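Local coordinates for protein L-Ribose isomerase (Acinetobacter, PDB 4Q0Q) that probably catalyses the reversible isomerisation of the aldose L-ribose to the ketose L-ribulose at a site that holds a metal ion, at residues A[77-82]-A[101-106]; A[122-127]-A[213-218]; A[173-178]-A[198-203]. All coordinates share one frame; numbering follows the deposited sequence.

Interaction 1 (A[77-82]-A[101-106]). With QDK (L-ribulose), chain E; RUU (alpha-L-ribulofuranose), chain D; RUU (alpha-L-ribulofuranose), chain C.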
loop_
_atom_site.group_PDB
_atom_site.type_symbol
_atom_site.label_atom_id
_atom_site.label_comp_id
_atom_site.label_asym_id
_atom_site.label_seq_id
_atom_site.Cartn_x
_atom_site.Cartn_y
_atom_site.Cartn_z
ATOM N N PHE A 77 -16.729 8.309 -0.822
ATOM C CA PHE A 77 -16.088 8.913 -1.978
ATOM C C PHE A 77 -16.481 8.048 -3.164
ATOM O O PHE A 77 -16.028 6.914 -3.286
ATOM C CB PHE A 77 -14.569 8.915 -1.813
ATOM C CG PHE A 77 -14.077 9.840 -0.732
ATOM C CD1 PHE A 77 -14.327 11.209 -0.806
ATOM C CD2 PHE A 77 -13.337 9.350 0.338
ATOM C CE1 PHE A 77 -13.840 12.080 0.176
ATOM C CE2 PHE A 77 -12.847 10.208 1.322
ATOM C CZ PHE A 77 -13.100 11.578 1.239
ATOM N N GLU A 78 -17.341 8.590 -4.020
ATOM C CA GLU A 78 -17.825 7.873 -5.192
ATOM C C GLU A 78 -16.939 8.107 -6.414
ATOM O O GLU A 78 -16.883 9.220 -6.945
ATOM C CB GLU A 78 -19.263 8.316 -5.472
ATOM C CG GLU A 78 -19.939 7.669 -6.654
ATOM C CD GLU A 78 -21.381 8.123 -6.800
ATOM O OE1 GLU A 78 -22.277 7.503 -6.186
ATOM O OE2 GLU A 78 -21.617 9.116 -7.522
ATOM N N SER A 79 -16.241 7.063 -6.857
ATOM C CA SER A 79 -15.369 7.190 -8.025
ATOM C C SER A 79 -16.092 6.803 -9.309
ATOM O O SER A 79 -15.668 7.161 -10.414
ATOM C CB SER A 79 -14.126 6.305 -7.868
ATOM O OG SER A 79 -14.471 4.929 -7.889
ATOM N N LEU A 80 -17.186 6.064 -9.163
ATOM C CA LEU A 80 -17.933 5.616 -10.319
ATOM C C LEU A 80 -19.410 5.358 -10.023
ATOM O O LEU A 80 -19.757 4.722 -9.025
ATOM C CB LEU A 80 -17.299 4.331 -10.864
ATOM C CG LEU A 80 -17.938 3.726 -12.117
ATOM C CD1 LEU A 80 -17.545 4.538 -13.346
ATOM C CD2 LEU A 80 -17.487 2.280 -12.267
ATOM N N ASN A 81 -20.264 5.875 -10.899
ATOM C CA ASN A 81 -21.708 5.689 -10.824
ATOM C C ASN A 81 -22.161 5.803 -12.274
ATOM O O ASN A 81 -22.672 6.831 -12.727
ATOM C CB ASN A 81 -22.376 6.753 -9.946
ATOM C CG ASN A 81 -23.775 6.345 -9.513
ATOM O OD1 ASN A 81 -24.054 5.161 -9.326
ATOM N ND2 ASN A 81 -24.655 7.323 -9.332
ATOM N N GLU A 82 -21.932 4.711 -12.994
ATOM C CA GLU A 82 -22.227 4.583 -14.408
ATOM C C GLU A 82 -23.543 3.851 -14.679
ATOM O O GLU A 82 -23.736 2.716 -14.243
ATOM C CB GLU A 82 -21.062 3.842 -15.075
ATOM C CG GLU A 82 -21.340 3.322 -16.479
ATOM C CD GLU A 82 -21.686 4.424 -17.454
ATOM O OE1 GLU A 82 -20.994 5.460 -17.449
ATOM O OE2 GLU A 82 -22.644 4.252 -18.233
ATOM N N LEU A 101 -23.105 0.521 -12.845
ATOM C CA LEU A 101 -21.916 0.232 -12.050
ATOM C C LEU A 101 -21.560 1.375 -11.108
ATOM O O LEU A 101 -21.395 2.518 -11.544
ATOM C CB LEU A 101 -20.729 -0.035 -12.985
ATOM C CG LEU A 101 -20.851 -1.246 -13.924
ATOM C CD1 LEU A 101 -19.724 -1.233 -14.957
ATOM C CD2 LEU A 101 -20.826 -2.529 -13.104
ATOM N N CYS A 102 -21.425 1.060 -9.821
ATOM C CA CYS A 102 -21.078 2.066 -8.824
ATOM C C CYS A 102 -19.909 1.589 -7.959
ATOM O O CYS A 102 -19.955 0.499 -7.384
ATOM C CB CYS A 102 -22.295 2.377 -7.939
ATOM S SG CYS A 102 -22.071 3.762 -6.771
ATOM N N ASP A 103 -18.863 2.412 -7.881
ATOM C CA ASP A 103 -17.670 2.098 -7.091
ATOM C C ASP A 103 -17.448 3.258 -6.126
ATOM O O ASP A 103 -17.453 4.415 -6.535
ATOM C CB ASP A 103 -16.449 1.968 -8.015
ATOM C CG ASP A 103 -15.284 1.243 -7.361
ATOM O OD1 ASP A 103 -14.974 1.536 -6.190
ATOM O OD2 ASP A 103 -14.666 0.379 -8.029
ATOM N N LYS A 104 -17.274 2.962 -4.847
ATOM C CA LYS A 104 -17.046 4.019 -3.882
ATOM C C LYS A 104 -16.278 3.512 -2.677
ATOM O O LYS A 104 -16.292 2.321 -2.370
ATOM C CB LYS A 104 -18.377 4.633 -3.429
ATOM C CG LYS A 104 -19.193 3.762 -2.486
ATOM C CD LYS A 104 -20.548 3.393 -3.093
ATOM C CE LYS A 104 -20.380 2.511 -4.324
ATOM N NZ LYS A 104 -21.683 2.075 -4.915
ATOM N N LEU A 105 -15.585 4.430 -2.011
ATOM C CA LEU A 105 -14.825 4.098 -0.824
ATOM C C LEU A 105 -15.635 4.631 0.353
ATOM O O LEU A 105 -16.050 5.791 0.350
ATOM C CB LEU A 105 -13.459 4.777 -0.859
ATOM C CG LEU A 105 -12.502 4.274 0.216
ATOM C CD1 LEU A 105 -12.156 2.813 -0.077
ATOM C CD2 LEU A 105 -11.243 5.140 0.252
ATOM N N MET A 106 -15.874 3.782 1.345
ATOM C CA MET A 106 -16.641 4.196 2.506
ATOM C C MET A 106 -15.756 4.177 3.742
ATOM O O MET A 106 -15.022 3.220 3.981
ATOM C CB MET A 106 -17.858 3.277 2.683
ATOM C CG MET A 106 -18.759 3.241 1.443
ATOM S SD MET A 106 -20.320 2.330 1.659
ATOM C CE MET A 106 -19.713 0.672 1.851
HETATM C C1 QDK E . -16.536 10.135 -9.766
HETATM O O1 QDK E . -16.113 11.242 -8.995
HETATM C C2 QDK E . -17.847 10.460 -10.436
HETATM O O2 QDK E . -17.949 11.467 -11.143
HETATM C C3 QDK E . -19.083 9.645 -10.093
HETATM O O3 QDK E . -19.967 10.428 -9.305
HETATM C C4 QDK E . -19.785 9.199 -11.376
HETATM O O4 QDK E . -20.294 10.332 -12.066
HETATM C C5 QDK E . -18.803 8.445 -12.262
HETATM O O5 QDK E . -19.473 7.938 -13.400
HETATM C C1 RUU D . -18.950 10.920 -3.175
HETATM O O1 RUU D . -17.879 11.787 -3.536
HETATM C C2 RUU D . -20.232 11.692 -2.903
HETATM O O2 RUU D . -20.295 12.065 -1.535
HETATM C C3 RUU D . -21.499 10.926 -3.281
HETATM O O3 RUU D . -22.146 10.463 -2.106
HETATM C C4 RUU D . -22.380 11.960 -3.984
HETATM O O4 RUU D . -23.305 12.511 -3.058
HETATM C C5 RUU D . -21.416 13.053 -4.444
HETATM O O5 RUU D . -20.202 12.891 -3.691
HETATM C C1 RUU C . -24.000 1.123 1.626
HETATM O O1 RUU C . -24.878 0.133 2.153
HETATM C C2 RUU C . -24.779 2.308 1.102
HETATM O O2 RUU C . -25.718 1.881 0.124
HETATM C C3 RUU C . -23.934 3.439 0.535
HETATM O O3 RUU C . -23.787 3.283 -0.866
HETATM C C4 RUU C . -24.803 4.666 0.835
HETATM O O4 RUU C . -25.793 4.793 -0.178
HETATM C C5 RUU C . -25.489 4.303 2.147
HETATM O O5 RUU C . -25.511 2.866 2.204
#
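Glu-78 and Lys-104 face each other as a non-hydrogen-bonded antiparallel pair, the CB of Glu-78 lying 4.3 Å from the CB of Lys-104. That same CB of Glu-78 also touches C1 of a bound ribulofuranose (chain D), not the metal-bound one, at 3.5 Å. Next along the chain, CG passes near O3 of the open-chain L-ribulose. With CG anti to the backbone nitrogen (chi1 -180°) and CD continuing in line, the side chain is fully stretched and its carboxylate stands well off the strand. There the two oxygens part company: OE1 lies 3.8 Å from Cys-102 SG, while OE2 accepts a hydrogen bond of 2.8 Å from O3 of L-ribulose; a carboxylate suits this place because it can accept what the sugar hydroxyl donates. One residue on, the regular antiparallel pairing in this sheet of the cupin-type barrel slips by a residue. Ser-79 and Leu-80 together face Asp-103 in a classic beta bulge, and Asp-103 O accepts from both amides, Leu-80 N reaching a lone pair in the carbonyl plane at 3.1 Å. The strand turns a corner at Ser-79, whose OG bonds to Tyr-38. Beyond it, Leu-80 and Leu-101 lie side by side, CD2 of Leu-80 being 4.0 Å from CB of Leu-101. Asp-103, on that face, sends its carboxylate to Tyr-38 and to Lys-190 of the second subunit, while Phe-77 packs against helix 19-35.

Interaction 2 (A[122-127]-A[213-218]). With CO (cobalt (II) ion), chain B; RUU (alpha-L-ribulofuranose), chain C.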
loop_
_atom_site.group_PDB
_atom_site.type_symbol
_atom_site.label_atom_id
_atom_site.label_comp_id
_atom_site.label_asym_id
_atom_site.label_seq_id
_atom_site.Cartn_x
_atom_site.Cartn_y
_atom_site.Cartn_z
ATOM N N LYS A 122 -30.781 -1.538 -6.172
ATOM C CA LYS A 122 -29.341 -1.714 -5.989
ATOM C C LYS A 122 -28.817 -2.900 -5.180
ATOM O O LYS A 122 -29.163 -3.079 -4.012
ATOM C CB LYS A 122 -28.749 -0.431 -5.393
ATOM C CG LYS A 122 -27.230 -0.446 -5.244
ATOM C CD LYS A 122 -26.683 0.899 -4.765
ATOM C CE LYS A 122 -26.450 0.915 -3.258
ATOM N NZ LYS A 122 -26.025 2.269 -2.778
ATOM N N THR A 123 -27.962 -3.695 -5.817
ATOM C CA THR A 123 -27.302 -4.817 -5.159
ATOM C C THR A 123 -25.848 -4.349 -4.950
ATOM O O THR A 123 -25.247 -3.752 -5.850
ATOM C CB THR A 123 -27.331 -6.087 -6.040
ATOM O OG1 THR A 123 -28.633 -6.683 -5.976
ATOM C CG2 THR A 123 -26.293 -7.105 -5.560
ATOM N N GLU A 124 -25.300 -4.590 -3.763
ATOM C CA GLU A 124 -23.937 -4.172 -3.457
ATOM C C GLU A 124 -23.039 -5.313 -2.989
ATOM O O GLU A 124 -23.511 -6.411 -2.694
ATOM C CB GLU A 124 -23.940 -3.045 -2.398
ATOM C CG GLU A 124 -25.149 -3.035 -1.467
ATOM C CD GLU A 124 -25.154 -1.884 -0.453
ATOM O OE1 GLU A 124 -24.443 -1.962 0.571
ATOM O OE2 GLU A 124 -25.878 -0.897 -0.680
ATOM N N SER A 125 -21.736 -5.047 -2.955
ATOM C CA SER A 125 -20.750 -6.021 -2.496
ATOM C C SER A 125 -19.716 -5.245 -1.687
ATOM O O SER A 125 -19.490 -4.066 -1.946
ATOM C CB SER A 125 -20.069 -6.717 -3.676
ATOM O OG SER A 125 -19.243 -5.826 -4.398
ATOM N N TYR A 126 -19.081 -5.908 -0.722
ATOM C CA TYR A 126 -18.091 -5.256 0.128
ATOM C C TYR A 126 -16.711 -5.887 0.099
ATOM O O TYR A 126 -16.562 -7.110 0.044
ATOM C CB TYR A 126 -18.559 -5.235 1.590
ATOM C CG TYR A 126 -20.003 -4.851 1.782
ATOM C CD1 TYR A 126 -20.521 -3.698 1.198
ATOM C CD2 TYR A 126 -20.857 -5.648 2.545
ATOM C CE1 TYR A 126 -21.862 -3.347 1.368
ATOM C CE2 TYR A 126 -22.191 -5.311 2.724
ATOM C CZ TYR A 126 -22.689 -4.159 2.132
ATOM O OH TYR A 126 -24.011 -3.823 2.313
ATOM N N GLU A 127 -15.708 -5.019 0.158
ATOM C CA GLU A 127 -14.311 -5.406 0.189
ATOM C C GLU A 127 -13.676 -4.513 1.248
ATOM O O GLU A 127 -13.535 -3.307 1.038
ATOM C CB GLU A 127 -13.654 -5.146 -1.167
ATOM C CG GLU A 127 -12.164 -5.453 -1.222
ATOM C CD GLU A 127 -11.527 -5.017 -2.538
ATOM O OE1 GLU A 127 -12.159 -5.193 -3.595
ATOM O OE2 GLU A 127 -10.388 -4.511 -2.515
ATOM N N VAL A 213 -13.858 0.613 3.514
ATOM C CA VAL A 213 -14.360 -0.450 2.668
ATOM C C VAL A 213 -14.758 0.020 1.280
ATOM O O VAL A 213 -15.332 1.097 1.100
ATOM C CB VAL A 213 -15.558 -1.176 3.363
ATOM C CG1 VAL A 213 -16.478 -0.159 4.000
ATOM C CG2 VAL A 213 -16.331 -2.033 2.362
ATOM N N ARG A 214 -14.418 -0.795 0.291
ATOM C CA ARG A 214 -14.764 -0.493 -1.078
ATOM C C ARG A 214 -16.069 -1.196 -1.443
ATOM O O ARG A 214 -16.193 -2.419 -1.321
ATOM C CB ARG A 214 -13.667 -0.961 -2.047
ATOM C CG ARG A 214 -14.062 -0.747 -3.520
ATOM C CD ARG A 214 -13.107 -1.434 -4.490
ATOM N NE ARG A 214 -11.743 -0.924 -4.379
ATOM C CZ ARG A 214 -11.144 -0.172 -5.298
ATOM N NH1 ARG A 214 -9.901 0.243 -5.099
ATOM N NH2 ARG A 214 -11.781 0.157 -6.416
ATOM N N GLU A 215 -17.049 -0.424 -1.883
ATOM C CA GLU A 215 -18.301 -1.014 -2.304
ATOM C C GLU A 215 -18.351 -1.029 -3.825
ATOM O O GLU A 215 -18.050 -0.028 -4.480
ATOM C CB GLU A 215 -19.491 -0.216 -1.782
ATOM C CG GLU A 215 -20.816 -0.733 -2.303
ATOM C CD GLU A 215 -21.987 0.098 -1.842
ATOM O OE1 GLU A 215 -22.286 0.067 -0.630
ATOM O OE2 GLU A 215 -22.604 0.785 -2.686
ATOM N N VAL A 216 -18.701 -2.178 -4.382
ATOM C CA VAL A 216 -18.853 -2.321 -5.823
ATOM C C VAL A 216 -20.297 -2.784 -5.957
ATOM O O VAL A 216 -20.657 -3.857 -5.467
ATOM C CB VAL A 216 -17.895 -3.379 -6.415
ATOM C CG1 VAL A 216 -18.302 -3.695 -7.845
ATOM C CG2 VAL A 216 -16.459 -2.852 -6.403
ATOM N N SER A 217 -21.123 -1.975 -6.609
ATOM C CA SER A 217 -22.533 -2.308 -6.722
ATOM C C SER A 217 -23.160 -1.815 -8.009
ATOM O O SER A 217 -22.483 -1.236 -8.857
ATOM C CB SER A 217 -23.277 -1.675 -5.558
ATOM O OG SER A 217 -23.359 -0.275 -5.743
ATOM N N THR A 218 -24.466 -2.050 -8.148
ATOM C CA THR A 218 -25.181 -1.576 -9.320
ATOM C C THR A 218 -25.413 -0.079 -9.091
ATOM O O THR A 218 -25.056 0.450 -8.037
ATOM C CB THR A 218 -26.533 -2.334 -9.541
ATOM O OG1 THR A 218 -27.371 -2.215 -8.384
ATOM C CG2 THR A 218 -26.279 -3.804 -9.834
HETATM CO CO CO B . -26.852 0.058 0.963
HETATM C C1 RUU C . -24.000 1.123 1.626
HETATM O O1 RUU C . -24.878 0.133 2.153
HETATM C C2 RUU C . -24.779 2.308 1.102
HETATM O O2 RUU C . -25.718 1.881 0.124
HETATM C C3 RUU C . -23.934 3.439 0.535
HETATM O O3 RUU C . -23.787 3.283 -0.866
HETATM C C4 RUU C . -24.803 4.666 0.835
HETATM O O4 RUU C . -25.793 4.793 -0.178
HETATM C C5 RUU C . -25.489 4.303 2.147
HETATM O O5 RUU C . -25.511 2.866 2.204
HETATM O O HOH W 1 -16.494 -4.893 -3.170
#
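The ring of Tyr-126 meets Glu-215 at its edge, Glu-215 OE1 lying near the ring plane and 4.0 Å from Tyr-126 CE1. The two side chains run alongside each other in the same direction, with ring and carboxylate planes 46° apart. Also at the ring edge is Glu-124 OE1, which accepts a 2.6 Å hydrogen bond from Tyr-126 OH. The hydroxyl comes in on the anti side, 31° out of the carboxylate plane, and so steadies a group whose other oxygen is a metal ligand: Glu-124 OE2 binds the cobalt ion at 2.1 Å. A third flat pair, Glu-127 and Arg-214, lies side by side with planes 21° apart, yet the glutamate oxygen sits well out of the guanidinium plane, leaving only charge attraction between them; their firmer partners are Lys-190 for Glu-127 and, for Arg-214, Glu-127 of the second subunit.

Lys-122 suits the sugar end of the pocket, since its long chain carries NZ to O2 of the ribulofuranose at 2.9 Å and on to O3, with long, weak salt bridges to Glu-124 and Glu-215, the latter held more firmly by Lys-104. Ser-125 is short enough to turn back on the partner strand, and its OG reaches a lone pair of Val-216 O at 2.6 Å. Past the strand ends, Thr-218 OG1 accepts from Thr-123 N at 3.0 Å. Strand 211-217 runs antiparallel to both its neighbours, 124-130 and 101-108, and strand 191-193 flanks 124-130 on its other side, bringing Phe-191 and Met-193 against Tyr-126.

Interaction 3 (A[173-178]-A[198-203]). With CO (cobalt (II) ion), chain B; RUU (alpha-L-ribulofuranose), chain H; RUU (alpha-L-ribulofuranose), chain I; RUU (alpha-L-ribulofuranose), chain C.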
loop_
_atom_site.group_PDB
_atom_site.type_symbol
_atom_site.label_atom_id
_atom_site.label_comp_id
_atom_site.label_asym_id
_atom_site.label_seq_id
_atom_site.Cartn_x
_atom_site.Cartn_y
_atom_site.Cartn_z
ATOM N N SER A 173 -34.419 0.558 17.831
ATOM C CA SER A 173 -35.462 -0.266 17.227
ATOM C C SER A 173 -35.324 -0.402 15.716
ATOM O O SER A 173 -35.882 -1.322 15.132
ATOM C CB SER A 173 -36.849 0.290 17.552
ATOM O OG SER A 173 -37.092 1.472 16.816
ATOM N N SER A 174 -34.583 0.502 15.081
ATOM C CA SER A 174 -34.421 0.439 13.631
ATOM C C SER A 174 -33.571 -0.753 13.188
ATOM O O SER A 174 -33.631 -1.162 12.023
ATOM C CB SER A 174 -33.811 1.745 13.094
ATOM O OG SER A 174 -32.461 1.904 13.497
ATOM N N TYR A 175 -32.797 -1.315 14.118
ATOM C CA TYR A 175 -31.932 -2.458 13.828
ATOM C C TYR A 175 -32.590 -3.808 14.125
ATOM O O TYR A 175 -31.996 -4.860 13.890
ATOM C CB TYR A 175 -30.634 -2.363 14.638
ATOM C CG TYR A 175 -29.751 -1.187 14.283
ATOM C CD1 TYR A 175 -30.117 0.115 14.633
ATOM C CD2 TYR A 175 -28.557 -1.375 13.582
ATOM C CE1 TYR A 175 -29.318 1.200 14.293
ATOM C CE2 TYR A 175 -27.748 -0.293 13.233
ATOM C CZ TYR A 175 -28.135 0.992 13.588
ATOM O OH TYR A 175 -27.369 2.074 13.213
ATOM N N GLU A 176 -33.816 -3.768 14.634
ATOM C CA GLU A 176 -34.568 -4.968 14.992
ATOM C C GLU A 176 -34.571 -6.123 13.994
ATOM O O GLU A 176 -34.205 -7.245 14.340
ATOM C CB GLU A 176 -36.017 -4.595 15.302
ATOM C CG GLU A 176 -36.258 -4.125 16.720
ATOM C CD GLU A 176 -35.913 -5.194 17.731
ATOM O OE1 GLU A 176 -34.783 -5.165 18.260
ATOM O OE2 GLU A 176 -36.766 -6.072 17.983
ATOM N N LYS A 177 -34.994 -5.853 12.767
ATOM C CA LYS A 177 -35.084 -6.889 11.742
ATOM C C LYS A 177 -33.763 -7.370 11.148
ATOM O O LYS A 177 -33.728 -8.396 10.466
ATOM C CB LYS A 177 -36.008 -6.417 10.612
ATOM C CG LYS A 177 -37.477 -6.295 11.008
ATOM C CD LYS A 177 -38.298 -5.646 9.898
ATOM C CE LYS A 177 -39.762 -6.048 9.962
ATOM N NZ LYS A 177 -40.364 -5.833 11.304
ATOM N N LEU A 178 -32.683 -6.635 11.389
ATOM C CA LEU A 178 -31.368 -7.008 10.866
ATOM C C LEU A 178 -30.725 -7.977 11.852
ATOM O O LEU A 178 -29.765 -7.639 12.551
ATOM C CB LEU A 178 -30.498 -5.757 10.686
ATOM C CG LEU A 178 -31.004 -4.713 9.680
ATOM C CD1 LEU A 178 -32.313 -4.080 10.163
ATOM C CD2 LEU A 178 -29.944 -3.638 9.496
ATOM N N LEU A 198 -32.536 -5.644 4.058
ATOM C CA LEU A 198 -32.192 -4.598 5.005
ATOM C C LEU A 198 -30.750 -4.822 5.435
ATOM O O LEU A 198 -30.342 -5.955 5.684
ATOM C CB LEU A 198 -33.095 -4.667 6.237
ATOM C CG LEU A 198 -34.529 -4.158 6.101
ATOM C CD1 LEU A 198 -35.328 -4.564 7.328
ATOM C CD2 LEU A 198 -34.525 -2.645 5.925
ATOM N N HIS A 199 -29.971 -3.751 5.504
ATOM C CA HIS A 199 -28.592 -3.867 5.942
ATOM C C HIS A 199 -28.070 -2.600 6.604
ATOM O O HIS A 199 -28.583 -1.503 6.388
ATOM C CB HIS A 199 -27.661 -4.265 4.783
ATOM C CG HIS A 199 -27.625 -3.285 3.651
ATOM N ND1 HIS A 199 -28.660 -3.147 2.752
ATOM C CD2 HIS A 199 -26.677 -2.396 3.273
ATOM C CE1 HIS A 199 -28.353 -2.213 1.871
ATOM N NE2 HIS A 199 -27.156 -1.740 2.164
ATOM N N ALA A 200 -27.051 -2.788 7.432
ATOM C CA ALA A 200 -26.389 -1.715 8.154
ATOM C C ALA A 200 -25.019 -2.248 8.537
ATOM O O ALA A 200 -24.773 -3.453 8.468
ATOM C CB ALA A 200 -27.178 -1.352 9.410
ATOM N N PHE A 201 -24.121 -1.349 8.924
ATOM C CA PHE A 201 -22.795 -1.761 9.342
ATOM C C PHE A 201 -22.087 -0.686 10.149
ATOM O O PHE A 201 -22.437 0.489 10.084
ATOM C CB PHE A 201 -21.948 -2.194 8.131
ATOM C CG PHE A 201 -21.732 -1.122 7.094
ATOM C CD1 PHE A 201 -20.663 -0.236 7.201
ATOM C CD2 PHE A 201 -22.558 -1.042 5.972
ATOM C CE1 PHE A 201 -20.413 0.708 6.205
ATOM C CE2 PHE A 201 -22.318 -0.097 4.968
ATOM C CZ PHE A 201 -21.243 0.778 5.086
ATOM N N ARG A 202 -21.108 -1.108 10.933
ATOM C CA ARG A 202 -20.338 -0.192 11.755
ATOM C C ARG A 202 -18.895 -0.655 11.830
ATOM O O ARG A 202 -18.560 -1.772 11.439
ATOM C CB ARG A 202 -20.876 -0.169 13.187
ATOM C CG ARG A 202 -20.453 -1.399 13.991
ATOM C CD ARG A 202 -20.704 -1.261 15.476
ATOM N NE ARG A 202 -20.105 -2.364 16.223
ATOM C CZ ARG A 202 -20.084 -2.448 17.550
ATOM N NH1 ARG A 202 -20.634 -1.488 18.288
ATOM N NH2 ARG A 202 -19.504 -3.486 18.140
ATOM N N CYS A 203 -18.058 0.227 12.361
ATOM C CA CYS A 203 -16.661 -0.053 12.596
ATOM C C CYS A 203 -16.632 -0.345 14.096
ATOM O O CYS A 203 -17.215 0.409 14.886
ATOM C CB CYS A 203 -15.815 1.186 12.284
ATOM S SG CYS A 203 -14.088 1.107 12.847
HETATM CO CO CO B . -26.852 0.058 0.963
HETATM C C1 RUU H . -28.972 -8.260 19.157
HETATM O O1 RUU H . -28.886 -8.717 20.499
HETATM C C2 RUU H . -30.347 -7.697 18.855
HETATM O O2 RUU H . -31.344 -8.652 19.187
HETATM C C3 RUU H . -30.510 -7.257 17.401
HETATM O O3 RUU H . -31.473 -8.074 16.750
HETATM C C4 RUU H . -31.008 -5.813 17.456
HETATM O O4 RUU H . -32.358 -5.756 17.020
HETATM C C5 RUU H . -30.922 -5.389 18.920
HETATM O O5 RUU H . -30.536 -6.541 19.687
HETATM C C1 RUU I . -40.875 -9.348 5.603
HETATM O O1 RUU I . -40.812 -10.742 5.871
HETATM C C2 RUU I . -39.780 -8.587 6.335
HETATM O O2 RUU I . -40.256 -8.136 7.593
HETATM C C3 RUU I . -39.232 -7.408 5.534
HETATM O O3 RUU I . -39.304 -6.224 6.316
HETATM C C4 RUU I . -37.766 -7.740 5.253
HETATM O O4 RUU I . -36.936 -6.820 5.942
HETATM C C5 RUU I . -37.536 -9.142 5.802
HETATM O O5 RUU I . -38.695 -9.499 6.566
HETATM C C1 RUU C . -24.000 1.123 1.626
HETATM O O1 RUU C . -24.878 0.133 2.153
HETATM C C2 RUU C . -24.779 2.308 1.102
HETATM O O2 RUU C . -25.718 1.881 0.124
HETATM C C3 RUU C . -23.934 3.439 0.535
HETATM O O3 RUU C . -23.787 3.283 -0.866
HETATM C C4 RUU C . -24.803 4.666 0.835
HETATM O O4 RUU C . -25.793 4.793 -0.178
HETATM C C5 RUU C . -25.489 4.303 2.147
HETATM O O5 RUU C . -25.511 2.866 2.204
#
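Leu-178 and Leu-198 cross at about a right angle, so that the forked end of one meets the stem of the other, with Leu-178 CG 4.0 Å from Leu-198 CB. The two methyls of Leu-178 divide the work. CD1 stays over Leu-198, whereas CD2 reaches along the strand to Ala-200 CB at 3.6 Å and rests near the carbonyl carbon of His-199. Ala-200 is small enough to let that methyl come down onto the strand, and it leaves room for Tyr-175 as well, whose CE2 approaches Ala-200 CB obliquely at 4.0 Å. The phenol oxygen of Tyr-175 is bonded to Glu-72, and its ring meets Phe-113 edge to face. At the other end Lys-177 offers only its aliphatic root, CB lying 3.8 Å from Leu-198 CD1, before its amine turns away.

A type I turn from Tyr-175 to Leu-178, closed by a bond of 3.1 Å from Leu-178 N to Tyr-175 O, places these three side chains against the strand. The loop thereby covers the outer side of strand 199-202, which lies between strands 132-137 and 113-118 in the second sheet of the cupin-type barrel. His-199 and Phe-201 point the other way. His-199 turns its ring to the inner side, where NE2 binds the cobalt ion at 2.2 Å, while ND1 is tied to His-197 O. O1 of the metal-bound ribulofuranose lies at the ring edge of Phe-201, 3.8 Å from its CE2.

No hydrogen bond links the loop to the strand; they adhere through van der Waals contact of hydrocarbon groups, most of them buried, while the metal and sugar are met from the strand's inward side.

How the interactions relate
Interactions 1 and 2 are neighbours in one sheet, their centres about 9 Å apart, and strands 101-108 and 211-217 join them; Lys-104 NZ of the first forms a 2.7 Å salt bridge with Glu-215 OE2 of the second. Interaction 3 packs a loop on a strand of the other sheet, its centre about 17 Å from that of interaction 2 and about 22 Å from that of interaction 1. The sheets meet round the cobalt site, where Glu-124 and His-199 join His-117 and His-119 as metal ligands, the set familiar from cupins. Met-106 CE, 3.6 Å from Phe-201 CZ, is a direct contact between interactions 1 and 3. All three contacts touch the metal-bound ribulofuranose, while the open-chain L-ribulose touches interaction 1.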